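PDB 4Z3N: putative drug/sodium antiporter from Escherichia coli, which belongs to the MATE family, is linked to transport of the genotoxin colibactin, and probably works as a xenobiotic antiporter in the cell membrane. Local coordinates for residues F292-R297 with L361-V366; Y300-P305 with L381-V386; L307-A312 with W334-L339; V353-M358 with L374-M379. All coordinates share one frame; numbering follows the deposited sequence.

Contact 1 of 4, residues F292-R297 with L361-V366; sequences FTLTGR and LFTRVV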
# COMPACT_ATOMS: atom_id res chain seq x y z
N PHE A 292 -2.07 11.29 17.29
CA PHE A 292 -2.17 10.49 16.08
C PHE A 292 -1.06 10.80 15.09
O PHE A 292 -0.56 9.90 14.42
CB PHE A 292 -3.54 10.72 15.43
CG PHE A 292 -3.82 9.87 14.23
CD1 PHE A 292 -3.32 8.59 14.14
CD2 PHE A 292 -4.61 10.35 13.20
CE1 PHE A 292 -3.60 7.80 13.03
CE2 PHE A 292 -4.89 9.58 12.09
CZ PHE A 292 -4.39 8.30 12.00
N THR A 293 -0.66 12.06 14.99
CA THR A 293 0.43 12.43 14.10
C THR A 293 1.73 11.74 14.52
O THR A 293 2.57 11.42 13.69
CB THR A 293 0.65 13.97 14.05
OG1 THR A 293 -0.53 14.63 13.58
CG2 THR A 293 1.80 14.31 13.13
N LEU A 294 1.89 11.51 15.82
CA LEU A 294 3.07 10.82 16.33
C LEU A 294 2.97 9.29 16.14
O LEU A 294 3.95 8.65 15.72
CB LEU A 294 3.27 11.16 17.81
CG LEU A 294 3.69 12.59 18.18
CD1 LEU A 294 3.77 12.74 19.69
CD2 LEU A 294 5.03 12.97 17.57
N THR A 295 1.80 8.71 16.42
CA THR A 295 1.66 7.26 16.36
C THR A 295 1.69 6.71 14.94
O THR A 295 2.16 5.60 14.70
CB THR A 295 0.35 6.80 17.03
OG1 THR A 295 -0.77 7.16 16.23
CG2 THR A 295 0.22 7.40 18.40
N GLY A 296 1.20 7.52 14.00
CA GLY A 296 0.94 7.10 12.64
C GLY A 296 2.04 6.38 11.88
O GLY A 296 1.79 5.33 11.31
N ARG A 297 3.24 6.95 11.83
CA ARG A 297 4.31 6.28 11.11
C ARG A 297 4.57 4.92 11.76
O ARG A 297 4.71 3.92 11.06
CB ARG A 297 5.60 7.11 11.07
CG ARG A 297 5.61 8.31 10.12
CD ARG A 297 6.94 9.09 10.23
NE ARG A 297 6.76 10.54 10.16
CZ ARG A 297 7.73 11.43 10.40
NH1 ARG A 297 8.95 11.02 10.72
NH2 ARG A 297 7.48 12.73 10.31
N LEU A 361 9.23 11.07 25.05
CA LEU A 361 10.42 11.54 24.36
C LEU A 361 10.11 12.33 23.09
O LEU A 361 10.94 13.10 22.62
CB LEU A 361 11.33 10.36 23.98
CG LEU A 361 11.69 9.33 25.05
CD1 LEU A 361 12.50 8.22 24.41
CD2 LEU A 361 12.43 9.95 26.21
N PHE A 362 8.95 12.09 22.49
CA PHE A 362 8.59 12.74 21.23
C PHE A 362 7.95 14.13 21.39
O PHE A 362 7.92 14.94 20.46
CB PHE A 362 7.68 11.81 20.42
CG PHE A 362 8.40 10.62 19.83
CD1 PHE A 362 9.78 10.52 19.92
CD2 PHE A 362 7.70 9.62 19.17
CE1 PHE A 362 10.46 9.44 19.38
CE2 PHE A 362 8.37 8.53 18.61
CZ PHE A 362 9.76 8.44 18.72
N THR A 363 7.41 14.38 22.59
CA THR A 363 6.70 15.61 22.86
C THR A 363 6.78 15.94 24.34
O THR A 363 6.83 15.04 25.17
CB THR A 363 5.21 15.52 22.47
OG1 THR A 363 4.51 16.64 23.02
CG2 THR A 363 4.59 14.24 23.00
N ARG A 364 6.81 17.23 24.65
CA ARG A 364 6.75 17.68 26.03
C ARG A 364 5.33 17.95 26.53
O ARG A 364 5.11 18.06 27.74
CB ARG A 364 7.60 18.94 26.21
CG ARG A 364 9.09 18.67 26.22
CD ARG A 364 9.87 19.90 26.70
NE ARG A 364 11.31 19.72 26.53
CZ ARG A 364 11.96 19.96 25.40
NH1 ARG A 364 11.30 20.39 24.33
NH2 ARG A 364 13.28 19.76 25.34
N VAL A 365 4.35 18.04 25.63
CA VAL A 365 2.96 18.28 26.04
C VAL A 365 2.36 16.95 26.49
O VAL A 365 2.23 16.01 25.69
CB VAL A 365 2.13 18.89 24.89
CG1 VAL A 365 0.75 19.28 25.37
CG2 VAL A 365 2.85 20.09 24.29
N VAL A 366 1.98 16.85 27.76
CA VAL A 366 1.74 15.52 28.32
C VAL A 366 0.36 15.00 27.94
O VAL A 366 0.13 13.79 27.94
CB VAL A 366 1.92 15.50 29.84
CG1 VAL A 366 3.13 16.32 30.21
CG2 VAL A 366 0.69 16.01 30.54

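Contact 2 of 4, residues Y300-P305 with L381-V386; sequences YFIITP and LALPFV. With OLC ((2R)-2,3-dihydroxypropyl (9Z)-octadec-9-enoate), chain B.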
# COMPACT_ATOMS: atom_id res chain seq x y z
N TYR A 300 2.10 2.32 11.23
CA TYR A 300 2.22 1.90 9.85
C TYR A 300 3.33 0.85 9.66
O TYR A 300 3.12 -0.15 8.95
CB TYR A 300 2.48 3.10 8.93
CG TYR A 300 2.60 2.64 7.51
CD1 TYR A 300 1.48 2.38 6.76
CD2 TYR A 300 3.85 2.40 6.94
CE1 TYR A 300 1.59 1.91 5.46
CE2 TYR A 300 3.97 1.95 5.64
CZ TYR A 300 2.83 1.70 4.91
OH TYR A 300 2.92 1.25 3.61
N PHE A 301 4.49 1.06 10.28
CA PHE A 301 5.56 0.07 10.22
C PHE A 301 5.12 -1.31 10.75
O PHE A 301 5.50 -2.34 10.22
CB PHE A 301 6.81 0.53 10.99
CG PHE A 301 7.71 -0.62 11.39
CD1 PHE A 301 8.44 -1.33 10.43
CD2 PHE A 301 7.80 -1.02 12.72
CE1 PHE A 301 9.25 -2.41 10.78
CE2 PHE A 301 8.61 -2.10 13.09
CZ PHE A 301 9.34 -2.79 12.11
N ILE A 302 4.33 -1.31 11.82
CA ILE A 302 3.89 -2.55 12.45
C ILE A 302 3.08 -3.39 11.47
O ILE A 302 3.06 -4.64 11.51
CB ILE A 302 3.04 -2.27 13.71
CG1 ILE A 302 3.92 -1.73 14.83
CG2 ILE A 302 2.26 -3.52 14.15
CD1 ILE A 302 3.12 -1.19 16.01
N ILE A 303 2.42 -2.69 10.56
CA ILE A 303 1.47 -3.31 9.66
C ILE A 303 2.16 -3.82 8.38
O ILE A 303 1.59 -4.61 7.63
CB ILE A 303 0.34 -2.28 9.37
CG1 ILE A 303 -0.45 -2.02 10.65
CG2 ILE A 303 -0.54 -2.66 8.19
CD1 ILE A 303 -1.40 -0.84 10.54
N THR A 304 3.41 -3.39 8.16
CA THR A 304 4.09 -3.64 6.89
C THR A 304 4.37 -5.13 6.64
O THR A 304 4.26 -5.57 5.50
CB THR A 304 5.42 -2.82 6.76
OG1 THR A 304 6.17 -2.87 7.97
CG2 THR A 304 5.14 -1.38 6.42
N PRO A 305 4.72 -5.91 7.68
CA PRO A 305 4.93 -7.35 7.47
C PRO A 305 3.68 -8.06 6.92
O PRO A 305 3.80 -9.07 6.21
CB PRO A 305 5.29 -7.86 8.88
CG PRO A 305 4.83 -6.83 9.80
CD PRO A 305 4.95 -5.53 9.08
N LEU A 381 -4.08 -3.90 19.73
CA LEU A 381 -4.37 -5.32 19.56
C LEU A 381 -5.31 -5.56 18.38
O LEU A 381 -5.39 -6.68 17.88
CB LEU A 381 -4.95 -5.91 20.84
CG LEU A 381 -3.92 -6.09 21.96
CD1 LEU A 381 -4.56 -6.52 23.27
CD2 LEU A 381 -2.92 -7.10 21.48
N ALA A 382 -6.02 -4.53 17.95
CA ALA A 382 -6.87 -4.66 16.77
C ALA A 382 -6.01 -4.93 15.54
O ALA A 382 -6.43 -5.64 14.64
CB ALA A 382 -7.72 -3.44 16.56
N LEU A 383 -4.79 -4.39 15.53
CA LEU A 383 -3.95 -4.44 14.34
C LEU A 383 -3.79 -5.85 13.73
O LEU A 383 -3.96 -6.01 12.52
CB LEU A 383 -2.58 -3.83 14.63
CG LEU A 383 -2.59 -2.30 14.57
CD1 LEU A 383 -1.36 -1.70 15.20
CD2 LEU A 383 -2.71 -1.81 13.14
N PRO A 384 -3.47 -6.87 14.55
CA PRO A 384 -3.27 -8.22 14.00
C PRO A 384 -4.59 -8.77 13.44
O PRO A 384 -4.60 -9.58 12.49
CB PRO A 384 -2.79 -9.03 15.21
CG PRO A 384 -3.19 -8.20 16.43
CD PRO A 384 -3.13 -6.79 15.98
N PHE A 385 -5.70 -8.30 13.99
CA PHE A 385 -7.00 -8.67 13.47
C PHE A 385 -7.27 -8.06 12.08
O PHE A 385 -8.03 -8.63 11.30
CB PHE A 385 -8.09 -8.26 14.46
CG PHE A 385 -8.20 -9.19 15.64
CD1 PHE A 385 -7.49 -8.94 16.80
CD2 PHE A 385 -8.98 -10.35 15.56
CE1 PHE A 385 -7.56 -9.81 17.87
CE2 PHE A 385 -9.07 -11.21 16.63
CZ PHE A 385 -8.36 -10.94 17.79
N VAL A 386 -6.64 -6.92 11.77
CA VAL A 386 -6.71 -6.32 10.45
C VAL A 386 -6.24 -7.32 9.37
O VAL A 386 -6.73 -7.31 8.23
CB VAL A 386 -5.85 -5.00 10.38
CG1 VAL A 386 -5.86 -4.38 8.98
CG2 VAL A 386 -6.35 -4.00 11.40
C18 OLC B . -4.90 -0.73 5.97
C10 OLC B . -6.56 -0.21 14.59
C9 OLC B . -5.53 0.61 14.30
C17 OLC B . -4.90 -0.60 7.48
C11 OLC B . -7.77 -0.29 13.68
C8 OLC B . -4.80 1.33 15.43
C24 OLC B . -12.46 4.81 11.87
C16 OLC B . -6.34 -0.57 7.96
C12 OLC B . -7.66 0.64 12.48
C7 OLC B . -3.62 2.14 14.93
C15 OLC B . -6.38 -0.55 9.49
C13 OLC B . -8.16 -0.08 11.23
C6 OLC B . -4.09 3.44 14.29
C14 OLC B . -7.48 0.40 9.96
C5 OLC B . -5.11 4.13 15.17
C4 OLC B . -5.93 5.10 14.33
C3 OLC B . -6.43 4.42 13.07
C2 OLC B . -7.58 5.18 12.44
C21 OLC B . -10.60 3.25 11.27
C1 OLC B . -8.48 4.22 11.67
C22 OLC B . -12.03 3.67 10.96
O19 OLC B . -8.04 3.20 11.15
O25 OLC B . -13.17 5.77 11.11
O23 OLC B . -12.11 4.10 9.61
O20 OLC B . -9.87 4.40 11.67

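Contact 3 of 4, residues L307-A312 with W334-L339; sequences LAIATA and WAAVAL. With OLC ((2R)-2,3-dihydroxypropyl (9Z)-octadec-9-enoate), chain F.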
# COMPACT_ATOMS: atom_id res chain seq x y z
N LEU A 307 1.58 -6.52 4.79
CA LEU A 307 1.51 -6.10 3.40
C LEU A 307 2.46 -6.95 2.55
O LEU A 307 2.17 -7.27 1.40
CB LEU A 307 1.85 -4.61 3.25
CG LEU A 307 0.91 -3.59 3.90
CD1 LEU A 307 1.37 -2.19 3.61
CD2 LEU A 307 -0.50 -3.78 3.43
N ALA A 308 3.60 -7.32 3.14
CA ALA A 308 4.56 -8.23 2.51
C ALA A 308 3.98 -9.63 2.25
O ALA A 308 4.09 -10.16 1.14
CB ALA A 308 5.80 -8.34 3.37
N ILE A 309 3.38 -10.22 3.28
CA ILE A 309 2.69 -11.50 3.15
C ILE A 309 1.51 -11.45 2.13
O ILE A 309 1.32 -12.38 1.34
CB ILE A 309 2.19 -11.98 4.55
CG1 ILE A 309 3.38 -12.07 5.50
CG2 ILE A 309 1.46 -13.31 4.45
CD1 ILE A 309 3.01 -12.41 6.94
N ALA A 310 0.76 -10.35 2.15
CA ALA A 310 -0.32 -10.11 1.19
C ALA A 310 0.16 -10.23 -0.24
O ALA A 310 -0.55 -10.81 -1.09
CB ALA A 310 -0.95 -8.72 1.41
N THR A 311 1.33 -9.66 -0.53
CA THR A 311 1.82 -9.63 -1.90
C THR A 311 2.13 -11.06 -2.32
O THR A 311 1.89 -11.44 -3.47
CB THR A 311 3.11 -8.72 -2.13
OG1 THR A 311 4.24 -9.24 -1.42
CG2 THR A 311 2.87 -7.27 -1.76
N ALA A 312 2.65 -11.85 -1.36
CA ALA A 312 3.05 -13.24 -1.61
C ALA A 312 1.84 -14.11 -1.86
O ALA A 312 1.89 -15.06 -2.63
CB ALA A 312 3.86 -13.78 -0.44
N TRP A 334 -5.35 -19.01 4.90
CA TRP A 334 -5.19 -19.24 6.35
C TRP A 334 -3.73 -19.45 6.80
O TRP A 334 -3.42 -19.18 7.96
CB TRP A 334 -6.05 -20.42 6.81
CG TRP A 334 -7.51 -20.16 6.73
CD1 TRP A 334 -8.37 -20.68 5.81
CD2 TRP A 334 -8.30 -19.30 7.57
NE1 TRP A 334 -9.65 -20.20 6.03
CE2 TRP A 334 -9.63 -19.36 7.11
CE3 TRP A 334 -8.00 -18.50 8.68
CZ2 TRP A 334 -10.67 -18.64 7.71
CZ3 TRP A 334 -9.04 -17.78 9.28
CH2 TRP A 334 -10.36 -17.86 8.79
N ALA A 335 -2.85 -19.92 5.91
CA ALA A 335 -1.41 -19.95 6.20
C ALA A 335 -0.87 -18.51 6.38
O ALA A 335 -0.16 -18.19 7.36
CB ALA A 335 -0.65 -20.67 5.10
N ALA A 336 -1.22 -17.67 5.41
CA ALA A 336 -0.94 -16.24 5.45
C ALA A 336 -1.51 -15.56 6.70
O ALA A 336 -0.82 -14.75 7.33
CB ALA A 336 -1.50 -15.57 4.20
N VAL A 337 -2.76 -15.84 7.06
CA VAL A 337 -3.35 -15.21 8.24
C VAL A 337 -2.54 -15.63 9.48
O VAL A 337 -2.26 -14.81 10.36
CB VAL A 337 -4.86 -15.56 8.44
CG1 VAL A 337 -5.31 -15.15 9.83
CG2 VAL A 337 -5.73 -14.88 7.40
N ALA A 338 -2.16 -16.91 9.54
CA ALA A 338 -1.36 -17.42 10.65
C ALA A 338 -0.02 -16.68 10.75
O ALA A 338 0.37 -16.25 11.83
CB ALA A 338 -1.14 -18.90 10.52
N LEU A 339 0.67 -16.51 9.63
CA LEU A 339 1.94 -15.76 9.66
C LEU A 339 1.74 -14.30 10.06
O LEU A 339 2.40 -13.81 10.99
CB LEU A 339 2.64 -15.81 8.31
CG LEU A 339 3.13 -17.20 7.90
CD1 LEU A 339 3.59 -17.17 6.43
CD2 LEU A 339 4.22 -17.70 8.87
C18 OLC F . -13.50 -11.33 16.73
C10 OLC F . -10.57 -19.57 13.01
C9 OLC F . -9.89 -20.59 12.44
C17 OLC F . -13.47 -12.03 15.38
C11 OLC F . -10.10 -18.14 12.86
C8 OLC F . -10.16 -20.95 10.99
C16 OLC F . -12.43 -13.13 15.36
C12 OLC F . -11.29 -17.19 12.91
C7 OLC F . -9.60 -22.31 10.63
C15 OLC F . -12.25 -13.75 13.98
C13 OLC F . -10.94 -15.88 13.59
C6 OLC F . -10.48 -22.95 9.59
C14 OLC F . -12.23 -15.25 14.09

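Contact 4 of 4, residues V353-M358 with L374-M379; sequences VLAPWM and LQTRIM. With OLC ((2R)-2,3-dihydroxypropyl (9Z)-octadec-9-enoate), chain B; OLC ((2R)-2,3-dihydroxypropyl (9Z)-octadec-9-enoate), chain D; OLC ((2R)-2,3-dihydroxypropyl (9Z)-octadec-9-enoate), chain C.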
# COMPACT_ATOMS: atom_id res chain seq x y z
N VAL A 353 3.64 -1.75 25.20
CA VAL A 353 4.48 -1.68 26.37
C VAL A 353 5.55 -0.58 26.22
O VAL A 353 6.00 -0.03 27.21
CB VAL A 353 5.15 -3.04 26.63
CG1 VAL A 353 4.10 -4.05 27.04
CG2 VAL A 353 5.93 -3.50 25.41
N LEU A 354 5.96 -0.29 24.99
CA LEU A 354 7.00 0.69 24.74
C LEU A 354 6.46 2.13 24.84
O LEU A 354 7.20 3.05 25.21
CB LEU A 354 7.62 0.47 23.35
CG LEU A 354 8.88 -0.39 23.26
CD1 LEU A 354 9.25 -0.62 21.80
CD2 LEU A 354 10.05 0.24 24.02
N ALA A 355 5.17 2.29 24.52
CA ALA A 355 4.55 3.60 24.34
C ALA A 355 4.75 4.56 25.52
O ALA A 355 5.11 5.73 25.31
CB ALA A 355 3.07 3.42 24.04
N PRO A 356 4.50 4.09 26.76
CA PRO A 356 4.61 4.96 27.95
C PRO A 356 5.99 5.60 28.10
O PRO A 356 6.12 6.74 28.54
CB PRO A 356 4.32 4.01 29.12
CG PRO A 356 3.55 2.89 28.53
CD PRO A 356 4.06 2.73 27.11
N TRP A 357 7.03 4.85 27.77
CA TRP A 357 8.39 5.37 27.77
C TRP A 357 8.78 6.12 26.51
O TRP A 357 9.60 7.04 26.55
CB TRP A 357 9.36 4.22 28.02
CG TRP A 357 9.13 3.63 29.36
CD1 TRP A 357 9.27 4.25 30.57
CD2 TRP A 357 8.70 2.29 29.65
NE1 TRP A 357 8.95 3.39 31.59
CE2 TRP A 357 8.61 2.18 31.06
CE3 TRP A 357 8.40 1.18 28.87
CZ2 TRP A 357 8.22 1.00 31.69
CZ3 TRP A 357 8.02 0.01 29.49
CH2 TRP A 357 7.93 -0.07 30.89
N MET A 358 8.20 5.71 25.38
CA MET A 358 8.61 6.20 24.06
C MET A 358 8.02 7.56 23.70
O MET A 358 8.74 8.44 23.23
CB MET A 358 8.22 5.17 23.00
CG MET A 358 8.58 5.52 21.57
SD MET A 358 8.26 4.10 20.50
CE MET A 358 6.54 3.77 20.88
N LEU A 374 -2.86 6.20 25.29
CA LEU A 374 -4.22 5.67 25.46
C LEU A 374 -4.76 5.05 24.16
O LEU A 374 -5.49 4.06 24.19
CB LEU A 374 -5.17 6.76 25.98
CG LEU A 374 -6.61 6.31 26.21
CD1 LEU A 374 -6.71 5.25 27.27
CD2 LEU A 374 -7.51 7.49 26.56
N GLN A 375 -4.40 5.66 23.03
CA GLN A 375 -4.80 5.21 21.70
C GLN A 375 -4.17 3.85 21.40
O GLN A 375 -4.85 2.89 20.98
CB GLN A 375 -4.37 6.22 20.63
CG GLN A 375 -4.71 5.83 19.22
CD GLN A 375 -4.09 6.70 18.15
OE1 GLN A 375 -4.73 7.63 17.64
NE2 GLN A 375 -2.86 6.39 17.76
N THR A 376 -2.87 3.77 21.63
CA THR A 376 -2.13 2.55 21.42
C THR A 376 -2.65 1.44 22.32
O THR A 376 -2.88 0.32 21.86
CB THR A 376 -0.63 2.76 21.66
OG1 THR A 376 -0.13 3.74 20.73
CG2 THR A 376 0.13 1.43 21.49
N ARG A 377 -2.87 1.77 23.59
CA ARG A 377 -3.32 0.76 24.54
C ARG A 377 -4.66 0.17 24.14
O ARG A 377 -4.91 -1.03 24.31
CB ARG A 377 -3.42 1.34 25.94
CG ARG A 377 -2.09 1.67 26.59
CD ARG A 377 -2.24 1.54 28.07
NE ARG A 377 -0.97 1.66 28.77
CZ ARG A 377 -0.72 2.58 29.69
NH1 ARG A 377 -1.66 3.46 30.01
NH2 ARG A 377 0.46 2.60 30.29
N ILE A 378 -5.54 1.03 23.64
CA ILE A 378 -6.87 0.57 23.26
C ILE A 378 -6.88 -0.12 21.90
O ILE A 378 -7.37 -1.23 21.79
CB ILE A 378 -7.88 1.74 23.29
CG1 ILE A 378 -8.01 2.27 24.73
CG2 ILE A 378 -9.23 1.28 22.71
CD1 ILE A 378 -9.12 3.28 24.95
N MET A 379 -6.29 0.52 20.89
CA MET A 379 -6.43 0.06 19.51
C MET A 379 -5.37 -0.91 18.97
O MET A 379 -5.58 -1.54 17.93
CB MET A 379 -6.46 1.28 18.57
CG MET A 379 -7.56 2.29 18.85
SD MET A 379 -7.46 3.74 17.78
CE MET A 379 -8.05 3.03 16.24
C18 OLC B . -4.90 -0.73 5.97
C10 OLC B . -6.56 -0.21 14.59
C9 OLC B . -5.53 0.61 14.30
C17 OLC B . -4.90 -0.60 7.48
C11 OLC B . -7.77 -0.29 13.68
C8 OLC B . -4.80 1.33 15.43
C24 OLC B . -12.46 4.81 11.87
C16 OLC B . -6.34 -0.57 7.96
C12 OLC B . -7.66 0.64 12.48
C7 OLC B . -3.62 2.14 14.93
C15 OLC B . -6.38 -0.55 9.49
C13 OLC B . -8.16 -0.08 11.23
C6 OLC B . -4.09 3.44 14.29
C14 OLC B . -7.48 0.40 9.96
C5 OLC B . -5.11 4.13 15.17
C4 OLC B . -5.93 5.10 14.33
C3 OLC B . -6.43 4.42 13.07
C2 OLC B . -7.58 5.18 12.44
C21 OLC B . -10.60 3.25 11.27
C1 OLC B . -8.48 4.22 11.67
C22 OLC B . -12.03 3.67 10.96
O19 OLC B . -8.04 3.20 11.15
O25 OLC B . -13.17 5.77 11.11
O23 OLC B . -12.11 4.10 9.61
O20 OLC B . -9.87 4.40 11.67
C9 OLC D . -4.01 -3.97 26.97
C8 OLC D . -4.20 -2.86 27.98
C7 OLC D . -2.89 -2.55 28.69
C6 OLC D . -3.06 -1.40 29.67
C5 OLC D . -1.83 -1.26 30.56
C4 OLC D . -2.15 -0.31 31.70
C3 OLC D . -1.72 -0.87 33.05
C2 OLC D . -2.10 0.07 34.19
C1 OLC D . -1.03 1.12 34.42
C9 OLC C . -8.95 -7.17 21.31
C8 OLC C . -9.07 -5.67 21.51
C7 OLC C . -9.47 -5.35 22.94
C6 OLC C . -8.76 -4.08 23.40
C5 OLC C . -9.24 -3.72 24.79
C4 OLC C . -8.37 -2.62 25.38
C3 OLC C . -9.10 -1.90 26.50
C2 OLC C . -8.11 -1.32 27.49
C1 OLC C . -8.51 0.09 27.88

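Contact 1 of 4, residues F292-R297 with L361-V366
L294, on helix 286-322, packs its branched end against F362 and T363 in the loop that joins helix 326-358 to helix 366-379, and the loop is shaped there by an ST turn. The apolar part of the contact is small, with 132 Å² buried over both sides. L294 CD1 lies 3.7 Å from T363 CG2, the two side chains meeting at a slant, while L294 CD2 comes within 4.1 Å of F362 CB. L294 and F362 run past each other in opposite directions, and it is the CB of F362, not its ring, that does the touching. L294 has its CG beside the backbone N (chi1 -69°) and an extended second torsion, which carries the methyls out from the helix to the loop. V368 of helix 366-379 touches both L294 and T363, and Y359 also packs on L294.

The polar part lies wholly within the loop, since no hydrogen bond spans the two segments. T363 turns OG1 away from the backbone N (chi1 168°), and its two branches divide the work: CG2 serves the contact with L294, while OG1 accepts from V365 N, the N-cap residue of helix 366-379, at 3.0 Å with an N-H...O angle of 145°.

Contact 2 of 4, residues Y300-P305 with L381-V386
L383, near the weakly bonded start of helix 382-399, meets I302 because its CG stands beside the backbone N (chi1 -81°) with the chain extended beyond it (chi2 165°), which sends both methyls to helix 286-322. I302, with CG1 beside its backbone N (chi1 -71°), turns its CG2 branch to L383. CD1 of L383 lies 4.2 Å from I302 CG2, and these two side chains cross at about a right angle. CD2 is modelled against the CG1-CD1 arm of I303, impossibly close, so the detail of this pair is doubtful. The contact is apolar, with no hydrogen bond across it, and packs together two predicted membrane-spanning parts of a MATE-family bundle.

An oleoyl chain of a bound monoolein borders it on the side of 381-386: C9 lies 3.9 Å from L383 CD2, C10 is 4.0 Å from A382 CB, and C15 is 3.9 Å from V386 CG1. Helix 286-322 is kinked here, P305 having no N-H to bond to the turn before. Around this buried crossing, helix 326-358 packs on I302 through L347 and H351, helix 432-453 packs on A382 and V386, and F40 of helix 28-56 touches T304 and P305.

Contact 3 of 4, residues L307-A312 with W334-L339
Beside the packing of I309 on A336, the shortest sound polar bond is internal to helix 286-322: T311 OG1 donates to A308 O at 2.7 Å. The bond meets the carbonyl at a C=O...O angle of 135°, with the donor tilted 21° from the carbonyl plane. A308 O also receives weak bonds from T311 N and A312 N, so three donors share one carbonyl oxygen and the threonine hydroxyl is satisfied by its own helix.

Between the helices the contact is apolar, and I309 supplies all of it from its side. Its two arms part: CG2, lying opposite the backbone N, sits 3.7 Å from A336 CB, whereas CG1, beside the backbone N (chi1 -57°), extends to place CD1 3.7 Å from L339 CB. The small A336 permits the close backbone approach, with CA atoms of I309 and A336 6.4 Å apart. Away from this interface, W334 carries a monoolein carbon, C8, 3.7 Å above one ring face and offset toward its rim. L391 of helix 382-399 packs on both A310 and A336. I309 straddling A336 and the CB of L339 in this way joins two consecutive transmembrane helices, linked by a short turn, as in the helical bundle of a MATE transporter.

Contact 4 of 4, residues V353-M358 with L374-M379
A355 and P356 of helix 326-358 face T376 and R377 of helix 366-379, the next helix in the chain, and contacts of three kinds can be told apart. The first is between methyls: A355 CB and T376 CG2 stand 4.4 Å apart. With chi1 at -61° the T376 methyl is directed at A355, while OG1 bonds instead to A372 O in its own helix.

The second is the meeting of a proline ring with a guanidinium. R377 runs extended from CG to NE, which brings NH2 to 3.6 Å from P356 CG; the ring carbon approaches the guanidinium obliquely. P356 also lacks the N-H that would bond to the preceding turn, and the helix is kinked at this point.

The third is with lipid. C4 of a monoolein lies 3.7 Å above the centre of the R377 guanidinium plane, and C6 of the same lipid comes 3.4 Å from R377 CD. On the other side of helix 366-379, M379 SD is 3.5 Å from C5 of another monoolein. With no hydrogen bond between the segments, the helices probably meet here through van der Waals packing alone, and the R377 cation probably gains little electrostatically from the proline or the acyl chain that it touches.

Helix 286-322 supplies the first segments of contacts 1, 2 and 3 in turn. Contact 3 closes first, at 334-339. Contact 4 opens next, at 353-358, but before it closes, 361-366 completes contact 1, so contacts 1 and 4 cross. Contact 4 closes at 374-379 and contact 2 last, at 381-386. Contact 2 therefore spans contacts 3 and 4, in series, and crosses contact 1, which also encloses contact 3. Contacts 1 and 4 touch at T295 OG1 and Q375 NE2 (2.7 Å); contacts 2 and 4 share a monoolein. Contacts 2 and 3 tie helix 286-322 to helices 382-399 and 326-358, contact 1 ties it to the loop before 366-379, and contact 4 joins 326-358 to 366-379.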